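Local atomic coordinates of putative immunoglobulin A1 protease (Bacteroides ovatus, PDB entry 3N6Z), a protein that is of unknown function but probably acts as a hydrolase, perhaps cleaving immunoglobulin A1, on a parallel beta-helix scaffold. Residues G32-G44 / Y50-V64. Numbering follows the deposited sequence. Where two conformers were deposited one is given.
Sequences GDGAGGLFEKGNG and YMIMNATQIRNMRSV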
ATOM      1  N   GLY A  32      25.125  11.984  21.693  1.00 31.16           N
ATOM      2  CA  GLY A  32      25.534  12.448  20.369  1.00 26.59           C
ATOM      3  C   GLY A  32      24.359  12.446  19.393  1.00 23.98           C
ATOM      4  O   GLY A  32      23.476  11.570  19.438  1.00 23.39           O
ATOM      5  N   ASP A  33      24.353  13.438  18.509  1.00 22.02           N
ATOM      6  CA  ASP A  33      23.223  13.646  17.589  1.00 18.57           C
ATOM      7  C   ASP A  33      23.121  12.436  16.639  1.00 17.21           C
ATOM      8  O   ASP A  33      24.088  11.691  16.405  1.00 18.58           O
ATOM      9  CB  ASP A  33      23.454  14.968  16.841  1.00 19.37           C
ATOM     10  CG  ASP A  33      22.229  15.515  16.135  1.00 19.96           C
ATOM     11  OD1 ASP A  33      21.104  15.143  16.437  1.00 18.25           O
ATOM     12  OD2 ASP A  33      22.428  16.383  15.251  1.00 24.24           O
ATOM     13  N   GLY A  34      21.929  12.207  16.095  1.00 15.07           N
ATOM     14  CA  GLY A  34      21.696  11.038  15.245  1.00 14.58           C
ATOM     15  C   GLY A  34      21.818   9.694  15.970  1.00 14.21           C
ATOM     16  O   GLY A  34      22.275   8.717  15.378  1.00 14.33           O
ATOM     17  N   ALA A  35      21.433   9.662  17.254  1.00 14.76           N
ATOM     18  CA  ALA A  35      21.565   8.467  18.092  1.00 15.11           C
ATOM     19  C   ALA A  35      23.024   7.972  18.046  1.00 15.67           C
ATOM     20  O   ALA A  35      23.303   6.802  17.765  1.00 16.46           O
ATOM     21  CB  ALA A  35      20.592   7.358  17.642  1.00 15.01           C
ATOM     22  N   GLY A  36      23.958   8.897  18.281  1.00 17.05           N
ATOM     23  CA  GLY A  36      25.373   8.565  18.341  1.00 18.21           C
ATOM     24  C   GLY A  36      25.947   8.143  17.007  1.00 17.71           C
ATOM     25  O   GLY A  36      26.824   7.289  16.952  1.00 22.32           O
ATOM     26  N   GLY A  37      25.401   8.694  15.921  1.00 15.66           N
ATOM     27  CA  GLY A  37      25.914   8.421  14.596  1.00 16.29           C
ATOM     28  C   GLY A  37      25.231   7.330  13.797  1.00 13.74           C
ATOM     29  O   GLY A  37      25.675   6.992  12.703  1.00 15.59           O
ATOM     30  N   LEU A  38      24.207   6.710  14.358  1.00 12.04           N
ATOM     31  CA  LEU A  38      23.385   5.769  13.581  1.00 11.75           C
ATOM     32  C   LEU A  38      22.663   6.455  12.424  1.00 11.85           C
ATOM     33  O   LEU A  38      22.341   5.791  11.440  1.00 11.29           O
ATOM     34  CB  LEU A  38      22.355   5.068  14.488  1.00 12.30           C
ATOM     35  CG  LEU A  38      22.877   4.109  15.557  1.00 15.97           C
ATOM     36  CD1 LEU A  38      21.673   3.547  16.371  1.00 17.36           C
ATOM     37  CD2 LEU A  38      23.659   3.031  14.947  1.00 18.53           C
ATOM     38  N   PHE A  39      22.425   7.763  12.555  1.00 11.11           N
ATOM     39  CA  PHE A  39      21.764   8.596  11.539  1.00 10.77           C
ATOM     40  C   PHE A  39      22.608   9.849  11.324  1.00  9.69           C
ATOM     41  O   PHE A  39      23.488  10.180  12.137  1.00 11.99           O
ATOM     42  CB  PHE A  39      20.342   8.977  11.983  1.00 10.08           C
ATOM     43  CG  PHE A  39      19.486   7.763  12.185  1.00  9.77           C
ATOM     44  CD1 PHE A  39      18.836   7.175  11.090  1.00  9.32           C
ATOM     45  CD2 PHE A  39      19.414   7.144  13.409  1.00 10.12           C
ATOM     46  CE1 PHE A  39      18.127   6.031  11.261  1.00  9.09           C
ATOM     47  CE2 PHE A  39      18.688   5.996  13.564  1.00 11.78           C
ATOM     48  CZ  PHE A  39      18.059   5.433  12.498  1.00 10.96           C
ATOM     49  N   GLU A  40      22.307  10.568  10.258  1.00 11.08           N
ATOM     50  CA  GLU A  40      23.040  11.804   9.940  0.60 11.96           C
ATOM     51  C   GLU A  40      22.859  12.833  11.052  1.00 11.44           C
ATOM     52  O   GLU A  40      23.809  13.549  11.409  1.00 13.42           O
ATOM     53  CB  GLU A  40      22.585  12.390   8.587  0.60 14.41           C
ATOM     54  CG  GLU A  40      22.996  13.860   8.274  0.60 16.38           C
ATOM     55  CD  GLU A  40      24.495  14.108   8.115  0.60 25.02           C
ATOM     56  OE1 GLU A  40      25.279  13.158   7.910  0.60 25.09           O
ATOM     57  OE2 GLU A  40      24.894  15.298   8.182  0.60 30.08           O
ATOM     58  N   LYS A  41      21.646  12.922  11.579  1.00 11.27           N
ATOM     59  CA  LYS A  41      21.290  13.853  12.644  1.00 10.76           C
ATOM     60  C   LYS A  41      19.917  13.447  13.186  1.00  9.72           C
ATOM     61  O   LYS A  41      19.260  12.554  12.626  1.00 10.03           O
ATOM     62  CB  LYS A  41      21.273  15.312  12.161  1.00 12.17           C
ATOM     63  CG  LYS A  41      20.251  15.629  11.112  1.00 13.61           C
ATOM     64  CD  LYS A  41      20.304  17.102  10.660  1.00 17.41           C
ATOM     65  CE  LYS A  41      19.179  17.420   9.675  1.00 19.71           C
ATOM     66  NZ  LYS A  41      19.128  18.849   9.195  1.00 25.30           N
ATOM     67  N   GLY A  42      19.464  14.130  14.237  1.00 11.67           N
ATOM     68  CA  GLY A  42      18.143  13.938  14.823  1.00 11.18           C
ATOM     69  C   GLY A  42      18.115  13.039  16.037  1.00 10.40           C
ATOM     70  O   GLY A  42      19.109  12.396  16.396  1.00 11.65           O
ATOM     71  N   ASN A  43      16.975  13.063  16.729  1.00  9.75           N
ATOM     72  CA  ASN A  43      16.738  12.259  17.938  1.00  9.09           C
ATOM     73  C   ASN A  43      15.405  11.528  17.911  1.00  8.98           C
ATOM     74  O   ASN A  43      14.962  10.987  18.923  1.00 11.27           O
ATOM     75  CB  ASN A  43      16.895  13.129  19.198  1.00  9.42           C
ATOM     76  CG  ASN A  43      15.805  14.144  19.329  1.00  9.62           C
ATOM     77  OD1 ASN A  43      14.880  14.198  18.489  1.00 10.36           O
ATOM     78  ND2 ASN A  43      15.841  14.939  20.411  1.00 13.57           N
ATOM     79  N   GLY A  44      14.774  11.457  16.730  1.00  8.87           N
ATOM     80  CA  GLY A  44      13.518  10.738  16.574  1.00  8.71           C
ATOM     81  C   GLY A  44      12.277  11.461  17.045  1.00  9.65           C
ATOM     82  O   GLY A  44      11.229  10.818  17.209  1.00  8.68           O
ATOM     83  N   TYR A  50      14.994  11.506  12.924  1.00  8.48           N
ATOM     84  CA  TYR A  50      16.195  10.806  12.494  1.00  8.21           C
ATOM     85  C   TYR A  50      16.310  10.899  10.966  1.00  8.46           C
ATOM     86  O   TYR A  50      15.414  10.476  10.225  1.00  9.41           O
ATOM     87  CB  TYR A  50      16.136   9.356  12.908  1.00  8.04           C
ATOM     88  CG  TYR A  50      16.316   9.087  14.387  1.00  8.15           C
ATOM     89  CD1 TYR A  50      17.448   9.534  15.085  1.00  9.04           C
ATOM     90  CD2 TYR A  50      15.377   8.329  15.100  1.00  8.67           C
ATOM     91  CE1 TYR A  50      17.630   9.212  16.419  1.00  9.36           C
ATOM     92  CE2 TYR A  50      15.559   8.021  16.438  1.00  8.67           C
ATOM     93  CZ  TYR A  50      16.675   8.460  17.093  1.00  8.91           C
ATOM     94  OH  TYR A  50      16.867   8.148  18.412  1.00 10.77           O
HETATM   95  N   MSE A  51      17.424  11.478  10.515  1.00  8.45           N
HETATM   96  CA  MSE A  51      17.659  11.787   9.106  0.70  7.83           C
HETATM   97  C   MSE A  51      18.501  10.676   8.465  1.00  8.34           C
HETATM   98  O   MSE A  51      19.611  10.376   8.961  1.00 10.00           O
HETATM   99  CB  MSE A  51      18.335  13.161   8.983  0.70  9.43           C
HETATM  100  CG  MSE A  51      18.435  13.688   7.571  0.70  9.31           C
HETATM  101 SE   MSE A  51      16.760  14.102   6.743  0.52  8.40          SE
HETATM  102  CE  MSE A  51      16.392  15.738   7.733  0.70 14.24           C
ATOM    103  N   ILE A  52      17.950  10.093   7.391  1.00  8.41           N
ATOM    104  CA  ILE A  52      18.485   8.900   6.759  1.00  7.79           C
ATOM    105  C   ILE A  52      19.072   9.272   5.394  1.00  8.60           C
ATOM    106  O   ILE A  52      18.358   9.788   4.522  1.00  9.14           O
ATOM    107  CB  ILE A  52      17.389   7.857   6.582  1.00  8.50           C
ATOM    108  CG1 ILE A  52      16.829   7.417   7.948  1.00  8.45           C
ATOM    109  CG2 ILE A  52      17.862   6.645   5.729  1.00  9.31           C
ATOM    110  CD1 ILE A  52      15.399   6.824   7.842  1.00  9.73           C
HETATM  111  N   MSE A  53      20.364   8.991   5.215  1.00  9.93           N
HETATM  112  CA  MSE A  53      21.099   9.376   3.989  1.00 11.08           C
HETATM  113  C   MSE A  53      21.572   8.222   3.130  1.00 10.77           C
HETATM  114  O   MSE A  53      22.015   8.447   2.008  1.00 12.09           O
HETATM  115  CB  MSE A  53      22.311  10.236   4.368  1.00 13.23           C
HETATM  116  CG  MSE A  53      21.964  11.528   5.140  1.00 15.60           C
HETATM  117 SE   MSE A  53      20.910  12.737   4.121  0.75 16.23          SE
HETATM  118  CE  MSE A  53      22.191  13.253   2.775  1.00 20.60           C
ATOM    119  N   ASN A  54      21.531   7.008   3.647  1.00 10.22           N
ATOM    120  CA  ASN A  54      21.987   5.829   2.913  1.00 10.33           C
ATOM    121  C   ASN A  54      21.328   4.577   3.480  1.00  8.76           C
ATOM    122  O   ASN A  54      20.594   4.661   4.473  1.00  9.57           O
ATOM    123  CB  ASN A  54      23.522   5.758   2.920  1.00 11.61           C
ATOM    124  CG  ASN A  54      24.100   5.601   4.285  1.00 11.10           C
ATOM    125  OD1 ASN A  54      23.601   4.826   5.093  1.00 12.12           O
ATOM    126  ND2 ASN A  54      25.201   6.286   4.539  1.00 17.92           N
ATOM    127  N   ALA A  55      21.577   3.429   2.877  1.00 10.30           N
ATOM    128  CA  ALA A  55      20.918   2.184   3.284  1.00 10.25           C
ATOM    129  C   ALA A  55      21.426   1.634   4.596  1.00 10.22           C
ATOM    130  O   ALA A  55      20.703   0.915   5.286  1.00 11.63           O
ATOM    131  CB  ALA A  55      21.016   1.122   2.183  1.00 12.68           C
ATOM    132  N   THR A  56      22.645   1.972   4.974  1.00 10.86           N
ATOM    133  CA  THR A  56      23.139   1.506   6.265  1.00 11.64           C
ATOM    134  C   THR A  56      22.336   2.207   7.370  1.00  9.88           C
ATOM    135  O   THR A  56      21.900   1.583   8.351  1.00 11.41           O
ATOM    136  CB  THR A  56      24.605   1.805   6.430  1.00 11.12           C
ATOM    137  OG1 THR A  56      25.337   1.199   5.366  1.00 15.39           O
ATOM    138  CG2 THR A  56      25.132   1.275   7.772  1.00 16.75           C
ATOM    139  N   GLN A  57      22.097   3.500   7.183  1.00  9.79           N
ATOM    140  CA  GLN A  57      21.252   4.249   8.109  1.00  9.50           C
ATOM    141  C   GLN A  57      19.798   3.739   8.117  1.00  7.90           C
ATOM    142  O   GLN A  57      19.161   3.681   9.175  1.00  8.79           O
ATOM    143  CB  GLN A  57      21.358   5.752   7.849  1.00  8.83           C
ATOM    144  CG  GLN A  57      22.747   6.323   8.151  1.00  9.95           C
ATOM    145  CD  GLN A  57      22.888   7.799   7.865  1.00 10.57           C
ATOM    146  OE1 GLN A  57      21.970   8.435   7.434  1.00 12.23           O
ATOM    147  NE2 GLN A  57      24.082   8.330   8.060  1.00 15.35           N
ATOM    148  N   ILE A  58      19.242   3.409   6.962  1.00  8.72           N
ATOM    149  CA  ILE A  58      17.893   2.895   6.955  1.00  8.44           C
ATOM    150  C   ILE A  58      17.795   1.573   7.733  1.00  8.93           C
ATOM    151  O   ILE A  58      16.769   1.298   8.386  1.00  9.30           O
ATOM    152  CB  ILE A  58      17.277   2.804   5.515  1.00  9.37           C
ATOM    153  CG1 ILE A  58      15.786   3.159   5.540  1.00  9.40           C
ATOM    154  CG2 ILE A  58      17.507   1.469   4.875  1.00  9.54           C
ATOM    155  CD1 ILE A  58      15.198   3.398   4.151  1.00 11.23           C
ATOM    156  N   ARG A  59      18.869   0.796   7.731  1.00  9.52           N
ATOM    157  CA  ARG A  59      18.938  -0.437   8.515  1.00 10.00           C
ATOM    158  C   ARG A  59      19.097  -0.189  10.018  1.00  9.39           C
ATOM    159  O   ARG A  59      18.919  -1.107  10.792  1.00 13.70           O
ATOM    160  CB  ARG A  59      20.033  -1.348   7.971  1.00 11.53           C
ATOM    161  CG  ARG A  59      19.664  -1.888   6.587  1.00 11.74           C
ATOM    162  CD  ARG A  59      20.846  -2.426   5.811  1.00 13.19           C
ATOM    163  NE  ARG A  59      21.434  -3.541   6.531  1.00 12.22           N
ATOM    164  CZ  ARG A  59      22.696  -3.568   6.980  1.00 14.73           C
ATOM    165  NH1 ARG A  59      23.571  -2.594   6.688  1.00 17.25           N
ATOM    166  NH2 ARG A  59      23.100  -4.605   7.689  1.00 16.05           N
ATOM    167  N   ASN A  60      19.365   1.035  10.431  1.00  8.79           N
ATOM    168  CA  ASN A  60      19.421   1.395  11.852  1.00  9.68           C
ATOM    169  C   ASN A  60      18.064   1.783  12.436  1.00  7.75           C
ATOM    170  O   ASN A  60      17.942   1.942  13.649  1.00  8.97           O
ATOM    171  CB  ASN A  60      20.455   2.505  12.142  1.00  9.61           C
ATOM    172  CG  ASN A  60      21.890   2.047  11.893  1.00 10.16           C
ATOM    173  OD1 ASN A  60      22.210   0.853  12.064  1.00 10.85           O
ATOM    174  ND2 ASN A  60      22.762   2.989  11.493  1.00  9.70           N
HETATM  175  N   MSE A  61      17.026   1.921  11.588  1.00  8.69           N
HETATM  176  CA  MSE A  61      15.705   2.318  12.091  1.00  7.93           C
HETATM  177  C   MSE A  61      15.254   1.369  13.210  1.00  7.40           C
HETATM  178  O   MSE A  61      14.711   1.814  14.217  1.00  8.55           O
HETATM  179  CB  MSE A  61      14.657   2.334  10.989  1.00  7.87           C
HETATM  180  CG  MSE A  61      14.893   3.388   9.926  1.00  9.08           C
HETATM  181 SE   MSE A  61      13.596   3.296   8.503  0.75  6.41          SE
HETATM  182  CE  MSE A  61      12.030   3.827   9.556  1.00  8.67           C
ATOM    183  N   ARG A  62      15.406   0.070  12.991  1.00  8.32           N
ATOM    184  CA  ARG A  62      14.896  -0.903  13.965  1.00  9.84           C
ATOM    185  C   ARG A  62      15.514  -0.733  15.346  1.00  9.36           C
ATOM    186  O   ARG A  62      14.879  -1.024  16.374  1.00 12.36           O
ATOM    187  CB  ARG A  62      15.129  -2.310  13.459  1.00 10.91           C
ATOM    188  CG  ARG A  62      16.568  -2.677  13.237  1.00 15.55           C
ATOM    189  CD  ARG A  62      16.521  -4.188  12.978  1.00 25.04           C
ATOM    190  NE  ARG A  62      17.237  -4.640  11.824  1.00 35.83           N
ATOM    191  CZ  ARG A  62      16.903  -5.700  11.058  1.00 38.14           C
ATOM    192  NH1 ARG A  62      15.755  -6.431  11.207  1.00 29.82           N
ATOM    193  NH2 ARG A  62      17.730  -5.990  10.068  1.00 34.74           N
ATOM    194  N   SER A  63      16.740  -0.214  15.396  1.00  8.80           N
ATOM    195  CA  SER A  63      17.503  -0.089  16.647  0.70  7.82           C
ATOM    196  C   SER A  63      17.017   1.070  17.517  1.00  9.53           C
ATOM    197  O   SER A  63      17.364   1.135  18.672  1.00 11.39           O
ATOM    198  CB  SER A  63      18.986   0.090  16.313  0.70  8.64           C
ATOM    199  OG  SER A  63      19.434  -0.915  15.381  0.70  7.62           O
ATOM    200  N   VAL A  64      16.260   2.005  16.931  1.00  8.01           N
ATOM    201  CA  VAL A  64      15.864   3.230  17.655  1.00  8.07           C
ATOM    202  C   VAL A  64      14.348   3.379  17.827  1.00  7.73           C
ATOM    203  O   VAL A  64      13.853   4.389  18.347  1.00  8.46           O
ATOM    204  CB  VAL A  64      16.480   4.499  16.987  1.00  8.44           C
ATOM    205  CG1 VAL A  64      17.998   4.498  17.102  1.00 10.60           C
ATOM    206  CG2 VAL A  64      15.956   4.680  15.554  1.00  8.37           C
TER
HETATM  207  O   HOH W   1      25.307  10.668   7.176  0.60 23.12           O
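F39 and Y50 meet as an offset stack, centroids 4.7 Å apart and planes at 26°. The backbone puts Y50 CB over the F39 face, 3.9 Å from the ring centroid, a CH-pi contact; CG anti to the carbonyl carbon (chi1 -72°) then carries the tyrosine ring between F39 and G44. The opposite face of the Y50 ring receives the backbone of N43 and G44, and G44 CA lies 3.7 Å from its centroid, so the tyrosine is sandwiched between F39 and the chain. Around F39, I52 CG1 runs alongside in the same direction at the ring edge, whereas V64 comes from the other direction and places CG2 3.6 Å from F39 CE2. V64 CG1 reaches A35 CB and L38 CD1. The carboxamide of N60 grips the backbone beside this cluster: ND2 donates to L38 O at 2.8 Å (163°), in the carbonyl plane on a lone pair, and V16 O on ND2 and T14 OG1 on OD1 hold both its ends. Backbone bonds E40 N to M51 O and M51 N to K41 O, both 3.0 Å, tie the segment 32-44 to strand 50-52, which pairs in parallel with strand 71-75. Q57 accepts from M53 N through OE1. The contact joins segment 32-44, a short weak helix and a loop, to strand 50-52 and the helical turns after it; chemically, an aromatic and aliphatic core is bordered by directional amide bonds that fix the backbone on both flanks of F39.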